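Local atomic coordinates of putative nucleolar GTP-binding protein 1 (Plasmodium falciparum, PDB entry 2QU8), a protein that binds guanine nucleotide, held here as GDP, and is probably a nucleolar GTPase of the NOG1 family. Residues I118-C122 and G123-K127; N131-Y134 and S135-V139; E201-K204 and N205-E209. All coordinates share one frame; numbering follows the deposited sequence.

Contact 1. Residues I118-C122 and G123-K127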
ATOM      1  N   ILE A 118      11.637   2.951  -8.922  1.00 25.59           N
ATOM      2  CA  ILE A 118      12.407   2.255  -9.963  1.00 25.88           C
ATOM      3  C   ILE A 118      13.597   3.042 -10.499  1.00 26.56           C
ATOM      4  O   ILE A 118      14.400   2.500 -11.249  1.00 27.17           O
ATOM      5  CB  ILE A 118      11.536   1.780 -11.165  1.00 25.91           C
ATOM      6  CG1 ILE A 118      10.753   2.935 -11.806  1.00 25.40           C
ATOM      7  CG2 ILE A 118      10.654   0.602 -10.761  1.00 25.68           C
ATOM      8  CD1 ILE A 118      10.311   2.630 -13.263  1.00 25.55           C
ATOM      9  N   SER A 119      13.706   4.315 -10.126  1.00 27.15           N
ATOM     10  CA  SER A 119      14.904   5.100 -10.428  1.00 27.61           C
ATOM     11  C   SER A 119      16.054   4.828  -9.437  1.00 28.21           C
ATOM     12  O   SER A 119      17.207   5.187  -9.707  1.00 28.64           O
ATOM     13  CB  SER A 119      14.581   6.597 -10.471  1.00 27.48           C
ATOM     14  OG  SER A 119      14.442   7.151  -9.170  1.00 27.38           O
ATOM     15  N   GLU A 120      15.719   4.210  -8.302  1.00 28.44           N
ATOM     16  CA  GLU A 120      16.658   3.867  -7.216  1.00 29.18           C
ATOM     17  C   GLU A 120      17.299   5.069  -6.496  1.00 29.26           C
ATOM     18  O   GLU A 120      18.193   4.888  -5.669  1.00 29.52           O
ATOM     19  CB  GLU A 120      17.712   2.850  -7.681  1.00 29.27           C
ATOM     20  CG  GLU A 120      17.121   1.507  -8.072  1.00 29.67           C
ATOM     21  CD  GLU A 120      18.098   0.604  -8.811  1.00 29.91           C
ATOM     22  OE1 GLU A 120      19.166   1.084  -9.237  1.00 33.77           O
ATOM     23  OE2 GLU A 120      17.785  -0.591  -8.976  1.00 30.31           O
ATOM     24  N   GLN A 121      16.825   6.279  -6.798  1.00 29.46           N
ATOM     25  CA  GLN A 121      17.282   7.514  -6.140  1.00 29.37           C
ATOM     26  C   GLN A 121      17.042   7.506  -4.624  1.00 28.90           C
ATOM     27  O   GLN A 121      17.719   8.230  -3.884  1.00 28.26           O
ATOM     28  CB  GLN A 121      16.631   8.751  -6.778  1.00 29.55           C
ATOM     29  CG  GLN A 121      17.089   9.051  -8.221  1.00 30.36           C
ATOM     30  CD  GLN A 121      16.655  10.440  -8.729  1.00 31.31           C
ATOM     31  OE1 GLN A 121      15.895  11.157  -8.076  1.00 33.99           O
ATOM     32  NE2 GLN A 121      17.146  10.815  -9.899  1.00 34.26           N
ATOM     33  N   CYS A 122      16.087   6.679  -4.181  1.00 27.87           N
ATOM     34  CA  CYS A 122      15.766   6.495  -2.763  1.00 27.47           C
ATOM     35  C   CYS A 122      16.941   5.915  -1.974  1.00 27.31           C
ATOM     36  O   CYS A 122      16.968   5.983  -0.746  1.00 26.99           O
ATOM     37  CB  CYS A 122      14.550   5.575  -2.602  1.00 27.17           C
ATOM     38  SG  CYS A 122      14.833   3.856  -3.117  1.00 26.68           S
ATOM     39  N   GLY A 123      17.895   5.328  -2.688  1.00 27.34           N
ATOM     40  CA  GLY A 123      19.110   4.796  -2.066  1.00 27.53           C
ATOM     41  C   GLY A 123      19.154   3.279  -1.970  1.00 27.48           C
ATOM     42  O   GLY A 123      20.141   2.720  -1.509  1.00 27.76           O
ATOM     43  N   LEU A 124      18.086   2.615  -2.405  1.00 27.35           N
ATOM     44  CA  LEU A 124      18.051   1.150  -2.435  1.00 27.52           C
ATOM     45  C   LEU A 124      17.703   0.657  -3.841  1.00 27.46           C
ATOM     46  O   LEU A 124      16.930   1.301  -4.561  1.00 26.82           O
ATOM     47  CB  LEU A 124      17.054   0.590  -1.405  1.00 27.28           C
ATOM     48  CG  LEU A 124      17.270   0.842   0.093  1.00 28.06           C
ATOM     49  CD1 LEU A 124      16.048   0.383   0.901  1.00 28.00           C
ATOM     50  CD2 LEU A 124      18.540   0.174   0.624  1.00 28.30           C
ATOM     51  N   THR A 125      18.286  -0.474  -4.235  1.00 27.35           N
ATOM     52  CA  THR A 125      18.026  -1.015  -5.570  1.00 27.58           C
ATOM     53  C   THR A 125      16.610  -1.573  -5.640  1.00 27.48           C
ATOM     54  O   THR A 125      15.977  -1.815  -4.618  1.00 27.08           O
ATOM     55  CB  THR A 125      19.010  -2.140  -5.967  1.00 27.45           C
ATOM     56  OG1 THR A 125      18.879  -3.227  -5.051  1.00 26.53           O
ATOM     57  CG2 THR A 125      20.454  -1.646  -5.982  1.00 27.71           C
ATOM     58  N   ILE A 126      16.124  -1.786  -6.856  1.00 27.83           N
ATOM     59  CA  ILE A 126      14.835  -2.428  -7.032  1.00 28.65           C
ATOM     60  C   ILE A 126      14.775  -3.765  -6.275  1.00 28.56           C
ATOM     61  O   ILE A 126      13.784  -4.046  -5.615  1.00 28.80           O
ATOM     62  CB  ILE A 126      14.490  -2.588  -8.530  1.00 28.83           C
ATOM     63  CG1 ILE A 126      14.147  -1.210  -9.118  1.00 28.91           C
ATOM     64  CG2 ILE A 126      13.342  -3.591  -8.712  1.00 29.38           C
ATOM     65  CD1 ILE A 126      14.292  -1.085 -10.632  1.00 28.57           C
ATOM     66  N   LYS A 127      15.852  -4.552  -6.331  1.00 28.89           N
ATOM     67  CA  LYS A 127      15.904  -5.862  -5.654  1.00 29.25           C
ATOM     68  C   LYS A 127      15.819  -5.743  -4.138  1.00 28.97           C
ATOM     69  O   LYS A 127      15.155  -6.557  -3.482  1.00 29.23           O
ATOM     70  CB  LYS A 127      17.172  -6.640  -6.049  1.00 29.12           C
ATOM     71  CG  LYS A 127      17.329  -7.995  -5.347  1.00 29.63           C
ATOM     72  CD  LYS A 127      18.592  -8.726  -5.800  1.00 31.23           C
ATOM     73  CE  LYS A 127      18.691 -10.120  -5.174  1.00 35.42           C
ATOM     74  NZ  LYS A 127      17.492 -10.975  -5.497  1.00 38.26           N
TER
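Backbone N of Gly-123 returns to Glu-120 O at 3.0 Å, N-H...O angle 161°, closing the type I beta turn that leads from strand 110-117 into helix 126-137. The amide sits well above the carbonyl plane of Glu-120, so the bond does not use a lone pair direction. Gly-123 itself takes a positive phi, a conformation readily open to glycine.

Past the turn, the Glu-120 carboxylate receives the first turn of the helix: OE2 takes the N-H of Ile-126 at 2.9 Å, nearly straight at 167°, on its anti side and out of the carboxylate plane. Chi1 sets Glu-120 CG anti to the carbonyl carbon, 3.5 Å from Leu-124 O; from there the extended chain carries OE2 to the helix start. Thr-125, the N-cap residue, caps a further backbone N with its own hydroxyl, and its N-H in turn bonds to Glu-128 OE1, an exchange consistent with a capping box. The N-terminal end of the helix probably steadies the negative charge of Glu-120.

Ile-118 and Ile-126 lie side by side, CD1 of Ile-126 resting 4.0 Å from CB of Ile-118. Gln-121 touches the bound GDP, so the turn borders the nucleotide pocket, and Asp-117 accepts the N-H of Cys-122. With chi1 67° swinging SG between its own N and carbonyl carbon, Cys-122 SG accepts the Leu-124 N-H at 3.6 Å.

Contact 2. Residues N131-Y134 and S135-V139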
ATOM      1  N   ASN A 131      12.885  -7.216  -1.909  1.00 30.68           N
ATOM      2  CA  ASN A 131      13.197  -7.900  -0.657  1.00 31.91           C
ATOM      3  C   ASN A 131      12.433  -7.327   0.533  1.00 32.12           C
ATOM      4  O   ASN A 131      11.919  -8.078   1.360  1.00 32.25           O
ATOM      5  CB  ASN A 131      14.699  -7.874  -0.380  1.00 32.38           C
ATOM      6  CG  ASN A 131      15.480  -8.843  -1.258  1.00 34.64           C
ATOM      7  OD1 ASN A 131      14.948  -9.423  -2.216  1.00 37.42           O
ATOM      8  ND2 ASN A 131      16.762  -9.013  -0.942  1.00 36.01           N
ATOM      9  N   LEU A 132      12.358  -6.000   0.623  1.00 32.37           N
ATOM     10  CA  LEU A 132      11.556  -5.352   1.663  1.00 32.64           C
ATOM     11  C   LEU A 132      10.086  -5.768   1.564  1.00 32.97           C
ATOM     12  O   LEU A 132       9.462  -6.083   2.579  1.00 32.55           O
ATOM     13  CB  LEU A 132      11.691  -3.820   1.602  1.00 32.43           C
ATOM     14  CG  LEU A 132      10.759  -2.965   2.474  1.00 32.56           C
ATOM     15  CD1 LEU A 132      10.898  -3.288   3.952  1.00 32.71           C
ATOM     16  CD2 LEU A 132      10.997  -1.473   2.235  1.00 32.46           C
ATOM     17  N   PHE A 133       9.551  -5.763   0.342  1.00 33.80           N
ATOM     18  CA  PHE A 133       8.156  -6.134   0.102  1.00 34.84           C
ATOM     19  C   PHE A 133       7.818  -7.534   0.618  1.00 35.97           C
ATOM     20  O   PHE A 133       6.812  -7.717   1.300  1.00 36.18           O
ATOM     21  CB  PHE A 133       7.787  -6.022  -1.380  1.00 34.26           C
ATOM     22  CG  PHE A 133       6.429  -6.584  -1.697  1.00 34.16           C
ATOM     23  CD1 PHE A 133       5.277  -5.923  -1.279  1.00 33.59           C
ATOM     24  CD2 PHE A 133       6.300  -7.789  -2.378  1.00 34.07           C
ATOM     25  CE1 PHE A 133       4.018  -6.444  -1.550  1.00 34.59           C
ATOM     26  CE2 PHE A 133       5.039  -8.317  -2.663  1.00 34.35           C
ATOM     27  CZ  PHE A 133       3.898  -7.641  -2.247  1.00 34.42           C
ATOM     28  N   TYR A 134       8.655  -8.513   0.293  1.00 37.42           N
ATOM     29  CA  TYR A 134       8.428  -9.882   0.758  1.00 39.35           C
ATOM     30  C   TYR A 134       8.505  -9.958   2.271  1.00 40.36           C
ATOM     31  O   TYR A 134       7.725 -10.664   2.907  1.00 41.12           O
ATOM     32  CB  TYR A 134       9.441 -10.852   0.154  1.00 39.39           C
ATOM     33  CG  TYR A 134       9.340 -11.044  -1.345  1.00 39.74           C
ATOM     34  CD1 TYR A 134       8.125 -11.325  -1.967  1.00 40.94           C
ATOM     35  CD2 TYR A 134      10.474 -10.977  -2.135  1.00 39.80           C
ATOM     36  CE1 TYR A 134       8.052 -11.513  -3.363  1.00 41.37           C
ATOM     37  CE2 TYR A 134      10.415 -11.167  -3.504  1.00 40.43           C
ATOM     38  CZ  TYR A 134       9.210 -11.429  -4.116  1.00 40.53           C
ATOM     39  OH  TYR A 134       9.193 -11.609  -5.486  1.00 41.10           O
ATOM     40  N   SER A 135       9.441  -9.205   2.836  1.00 41.56           N
ATOM     41  CA  SER A 135       9.729  -9.236   4.263  1.00 42.65           C
ATOM     42  C   SER A 135       8.559  -8.739   5.113  1.00 43.32           C
ATOM     43  O   SER A 135       8.418  -9.134   6.276  1.00 43.77           O
ATOM     44  CB  SER A 135      11.004  -8.431   4.546  1.00 42.48           C
ATOM     45  OG  SER A 135      11.055  -7.980   5.880  1.00 43.55           O
ATOM     46  N   ILE A 136       7.716  -7.892   4.525  1.00 43.98           N
ATOM     47  CA  ILE A 136       6.646  -7.231   5.271  1.00 44.60           C
ATOM     48  C   ILE A 136       5.225  -7.443   4.731  1.00 44.94           C
ATOM     49  O   ILE A 136       4.260  -6.963   5.334  1.00 45.47           O
ATOM     50  CB  ILE A 136       6.908  -5.697   5.428  1.00 44.56           C
ATOM     51  CG1 ILE A 136       6.672  -4.949   4.111  1.00 44.70           C
ATOM     52  CG2 ILE A 136       8.301  -5.421   6.027  1.00 44.44           C
ATOM     53  CD1 ILE A 136       6.450  -3.478   4.300  1.00 44.48           C
ATOM     54  N   LYS A 137       5.084  -8.137   3.606  1.00 45.28           N
ATOM     55  CA  LYS A 137       3.758  -8.319   3.015  1.00 45.69           C
ATOM     56  C   LYS A 137       2.992  -9.428   3.742  1.00 45.80           C
ATOM     57  O   LYS A 137       1.777  -9.575   3.577  1.00 45.65           O
ATOM     58  CB  LYS A 137       3.841  -8.549   1.496  1.00 45.71           C
ATOM     59  CG  LYS A 137       3.525  -9.951   0.985  1.00 46.73           C
ATOM     60  CD  LYS A 137       4.743 -10.841   0.892  1.00 47.67           C
ATOM     61  CE  LYS A 137       4.346 -12.221   0.378  1.00 48.26           C
ATOM     62  NZ  LYS A 137       5.526 -13.073   0.056  1.00 49.09           N
ATOM     63  N   SER A 138       3.724 -10.181   4.563  1.00 46.04           N
ATOM     64  CA  SER A 138       3.167 -11.247   5.391  1.00 46.59           C
ATOM     65  C   SER A 138       2.278 -10.731   6.535  1.00 46.64           C
ATOM     66  O   SER A 138       1.374 -11.438   6.979  1.00 46.93           O
ATOM     67  CB  SER A 138       4.289 -12.155   5.918  1.00 46.81           C
ATOM     68  OG  SER A 138       5.541 -11.470   5.963  1.00 47.48           O
ATOM     69  N   VAL A 139       2.522  -9.505   7.001  1.00 46.65           N
ATOM     70  CA  VAL A 139       1.655  -8.893   8.022  1.00 46.48           C
ATOM     71  C   VAL A 139       0.274  -8.550   7.435  1.00 46.52           C
ATOM     72  O   VAL A 139      -0.722  -8.508   8.161  1.00 46.67           O
ATOM     73  CB  VAL A 139       2.318  -7.657   8.714  1.00 46.48           C
ATOM     74  CG1 VAL A 139       2.246  -6.407   7.843  1.00 46.08           C
ATOM     75  CG2 VAL A 139       1.685  -7.389  10.082  1.00 46.64           C
TER
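Phe-133 and Lys-137 meet in an i to i+4 contact on the last turns of helix 126-137, which packs against the central sheet of this P-loop GTPase-like alpha/beta fold. Ser-135 N bonds to Asn-131 O at 3.1 Å; the later backbone bonds are weaker. The N-H of Lys-137 reaches Phe-133 O only weakly, and that of Ile-136 makes two weak bonds, to the carbonyls of Leu-132 and Phe-133.

On the buried side, Leu-132 CD1 touches Ile-136 CG2 at 3.9 Å, and both residues pack on Phe-114 of strand 110-117. The Phe-133 ring, with CG anti to the backbone N (chi1 172°), enters the layer between helix and sheet, where it meets Phe-114 edge-to-face and also touches Ile-145, Ile-147 and Ile-171. Over one of its faces comes Lys-137 CB, 4.0 Å from the ring centroid and 22° off the normal, a CH-pi contact displaced toward the rim.

CB and CG are the parts of the lysine next to the Phe-133 ring. A bend at chi2 (-91°) then turns the chain from Phe-133 toward Tyr-134, with Lys-137 CD 3.6 Å from Tyr-134 O. Tyr-134 itself leans on Ile-171 of helix 162-174, and its OH has a weak hydrogen bond with Asn-174. The ammonium ends oblique to the phenol ring, Lys-137 NZ lying 3.7 Å from Tyr-134 CD1.

Contact 3. Residues E201-K204 and N205-E209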
ATOM      1  N   GLU A 201     -10.613   0.477  -6.464  1.00 40.32           N
ATOM      2  CA  GLU A 201     -11.354  -0.633  -7.069  1.00 40.93           C
ATOM      3  C   GLU A 201     -10.870  -2.024  -6.639  1.00 40.78           C
ATOM      4  O   GLU A 201     -11.682  -2.942  -6.534  1.00 40.48           O
ATOM      5  CB  GLU A 201     -11.411  -0.498  -8.598  1.00 41.25           C
ATOM      6  CG  GLU A 201     -12.814  -0.133  -9.154  1.00 43.67           C
ATOM      7  CD  GLU A 201     -13.244   1.311  -8.877  1.00 46.00           C
ATOM      8  OE1 GLU A 201     -13.054   2.172  -9.767  1.00 47.65           O
ATOM      9  OE2 GLU A 201     -13.775   1.589  -7.776  1.00 47.01           O
ATOM     10  N   LEU A 202      -9.567  -2.177  -6.375  1.00 40.52           N
ATOM     11  CA  LEU A 202      -9.050  -3.419  -5.793  1.00 40.74           C
ATOM     12  C   LEU A 202      -9.658  -3.664  -4.416  1.00 40.83           C
ATOM     13  O   LEU A 202      -9.943  -4.807  -4.049  1.00 40.16           O
ATOM     14  CB  LEU A 202      -7.522  -3.412  -5.679  1.00 40.70           C
ATOM     15  CG  LEU A 202      -6.660  -4.330  -6.554  1.00 41.70           C
ATOM     16  CD1 LEU A 202      -5.292  -4.495  -5.897  1.00 42.27           C
ATOM     17  CD2 LEU A 202      -7.283  -5.710  -6.799  1.00 41.35           C
ATOM     18  N   LEU A 203      -9.848  -2.579  -3.666  1.00 41.17           N
ATOM     19  CA  LEU A 203     -10.492  -2.632  -2.358  1.00 42.01           C
ATOM     20  C   LEU A 203     -11.942  -3.092  -2.498  1.00 42.52           C
ATOM     21  O   LEU A 203     -12.374  -4.014  -1.803  1.00 42.53           O
ATOM     22  CB  LEU A 203     -10.453  -1.256  -1.677  1.00 41.87           C
ATOM     23  CG  LEU A 203     -10.172  -1.137  -0.170  1.00 41.66           C
ATOM     24  CD1 LEU A 203     -10.754   0.160   0.372  1.00 40.29           C
ATOM     25  CD2 LEU A 203     -10.658  -2.328   0.640  1.00 40.53           C
ATOM     26  N   LYS A 204     -12.679  -2.449  -3.405  1.00 43.44           N
ATOM     27  CA  LYS A 204     -14.076  -2.806  -3.670  1.00 44.30           C
ATOM     28  C   LYS A 204     -14.188  -4.303  -3.936  1.00 44.77           C
ATOM     29  O   LYS A 204     -14.916  -5.009  -3.239  1.00 44.80           O
ATOM     30  CB  LYS A 204     -14.641  -2.019  -4.861  1.00 44.38           C
ATOM     31  CG  LYS A 204     -14.452  -0.492  -4.819  1.00 45.31           C
ATOM     32  CD  LYS A 204     -15.343   0.213  -3.787  1.00 45.86           C
ATOM     33  CE  LYS A 204     -14.657   0.327  -2.421  1.00 46.83           C
ATOM     34  NZ  LYS A 204     -13.320   1.008  -2.503  1.00 46.37           N
ATOM     35  N   ASN A 205     -13.434  -4.781  -4.925  1.00 45.57           N
ATOM     36  CA  ASN A 205     -13.449  -6.193  -5.306  1.00 46.67           C
ATOM     37  C   ASN A 205     -13.159  -7.148  -4.152  1.00 47.30           C
ATOM     38  O   ASN A 205     -13.771  -8.214  -4.057  1.00 47.40           O
ATOM     39  CB  ASN A 205     -12.497  -6.450  -6.475  1.00 46.68           C
ATOM     40  CG  ASN A 205     -12.905  -5.702  -7.738  1.00 47.24           C
ATOM     41  OD1 ASN A 205     -12.055  -5.321  -8.542  1.00 48.17           O
ATOM     42  ND2 ASN A 205     -14.209  -5.484  -7.915  1.00 48.17           N
ATOM     43  N   ASP A 206     -12.239  -6.756  -3.273  1.00 48.08           N
ATOM     44  CA  ASP A 206     -11.941  -7.537  -2.075  1.00 49.00           C
ATOM     45  C   ASP A 206     -13.069  -7.525  -1.053  1.00 48.94           C
ATOM     46  O   ASP A 206     -13.405  -8.573  -0.503  1.00 49.27           O
ATOM     47  CB  ASP A 206     -10.633  -7.089  -1.433  1.00 49.34           C
ATOM     48  CG  ASP A 206      -9.447  -7.779  -2.034  1.00 50.94           C
ATOM     49  OD1 ASP A 206      -9.141  -7.494  -3.216  1.00 53.13           O
ATOM     50  OD2 ASP A 206      -8.832  -8.620  -1.338  1.00 52.69           O
ATOM     51  N   GLN A 207     -13.639  -6.347  -0.799  1.00 49.09           N
ATOM     52  CA  GLN A 207     -14.827  -6.227   0.051  1.00 49.37           C
ATOM     53  C   GLN A 207     -15.960  -7.127  -0.463  1.00 49.03           C
ATOM     54  O   GLN A 207     -16.582  -7.845   0.319  1.00 49.22           O
ATOM     55  CB  GLN A 207     -15.289  -4.765   0.157  1.00 49.40           C
ATOM     56  CG  GLN A 207     -14.660  -3.981   1.321  1.00 50.28           C
ATOM     57  CD  GLN A 207     -14.866  -2.464   1.230  1.00 50.42           C
ATOM     58  OE1 GLN A 207     -15.852  -1.980   0.668  1.00 52.53           O
ATOM     59  NE2 GLN A 207     -13.927  -1.710   1.796  1.00 51.17           N
ATOM     60  N   ALA A 208     -16.194  -7.096  -1.777  1.00 48.50           N
ATOM     61  CA  ALA A 208     -17.209  -7.929  -2.431  1.00 48.03           C
ATOM     62  C   ALA A 208     -16.932  -9.421  -2.267  1.00 47.90           C
ATOM     63  O   ALA A 208     -17.817 -10.176  -1.871  1.00 47.64           O
ATOM     64  CB  ALA A 208     -17.316  -7.571  -3.904  1.00 48.02           C
ATOM     65  N   GLU A 209     -15.701  -9.840  -2.562  1.00 47.81           N
ATOM     66  CA  GLU A 209     -15.319 -11.250  -2.452  1.00 47.81           C
ATOM     67  C   GLU A 209     -15.371 -11.791  -1.020  1.00 48.12           C
ATOM     68  O   GLU A 209     -15.822 -12.920  -0.796  1.00 48.18           O
ATOM     69  CB  GLU A 209     -13.935 -11.494  -3.068  1.00 47.63           C
ATOM     70  CG  GLU A 209     -13.933 -11.592  -4.593  1.00 46.85           C
ATOM     71  CD  GLU A 209     -14.533 -12.890  -5.123  1.00 45.52           C
ATOM     72  OE1 GLU A 209     -14.671 -13.864  -4.357  1.00 45.42           O
ATOM     73  OE2 GLU A 209     -14.861 -12.942  -6.324  1.00 45.59           O
TER
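The flat end of Gln-207 meets Leu-203 through its amide nitrogen: NE2 stands 3.5 Å from Leu-203 CD2, while OE1 of the same amide lies 4.0 Å from Lys-204 CE. Two further flat groups, the Asn-205 amide and the Asp-206 carboxylate, approach backbone oxygens. Asn-205 OD1 lies 3.1 Å from Glu-201 O, where as modelled two acceptors face each other; Asp-206 brings OD1 to 2.9 Å from Leu-202 O, which is not a hydrogen bond.

Partners beyond the two segments hold the polar ends. Gln-207 NE2 gives a hydrogen bond to Asn-109 OD1, which fixes the turn of the amide. Lys-204 NZ is bonded to Tyr-78 OH and Cys-200 O; successive bends at chi2 (-72°), chi3 and chi4 fold the lysine back toward the earlier turn. Lys-204 and Gln-207 run side by side and, with Leu-203, touch Lys-30 of strand 30-35.

Backbone bonds supply the regular evidence. Asn-205 N to Glu-201 O (3.0 Å, 176°) and Gln-207 N to Leu-203 O (2.8 Å, 174°) are almost straight; Asp-206 N meets Leu-202 O at 3.1 Å, and Ala-208 N reaches Lys-204 O at 2.9 Å. These successive i to i+4 bonds define an unbroken alpha-helix within helix 192-222, one side of which meets Lys-30 and the loop residues Asn-109, Ser-144 and Pro-178: the long C-terminal helix of this GTPase-like alpha/beta fold.

Following the chain from the N terminus, strand 110-117 ends at contact 1, whose turn closes the loop leading into helix 126-137 beside the GDP. The same helix then carries contact 2 near its other end, about 16 Å away between centres, where it packs on strands 110-117 and 145-150 and on helix 162-174. Contact 3 comes much later and closes only helical turns, where helix 192-222 meets Lys-30 of strand 30-35 and neighbouring loops; its centre is about 30 Å from that of contact 1, on the opposite side of the chain's centre. The three follow in series: none nests in or crosses another, and contact 3 touches neither of the others.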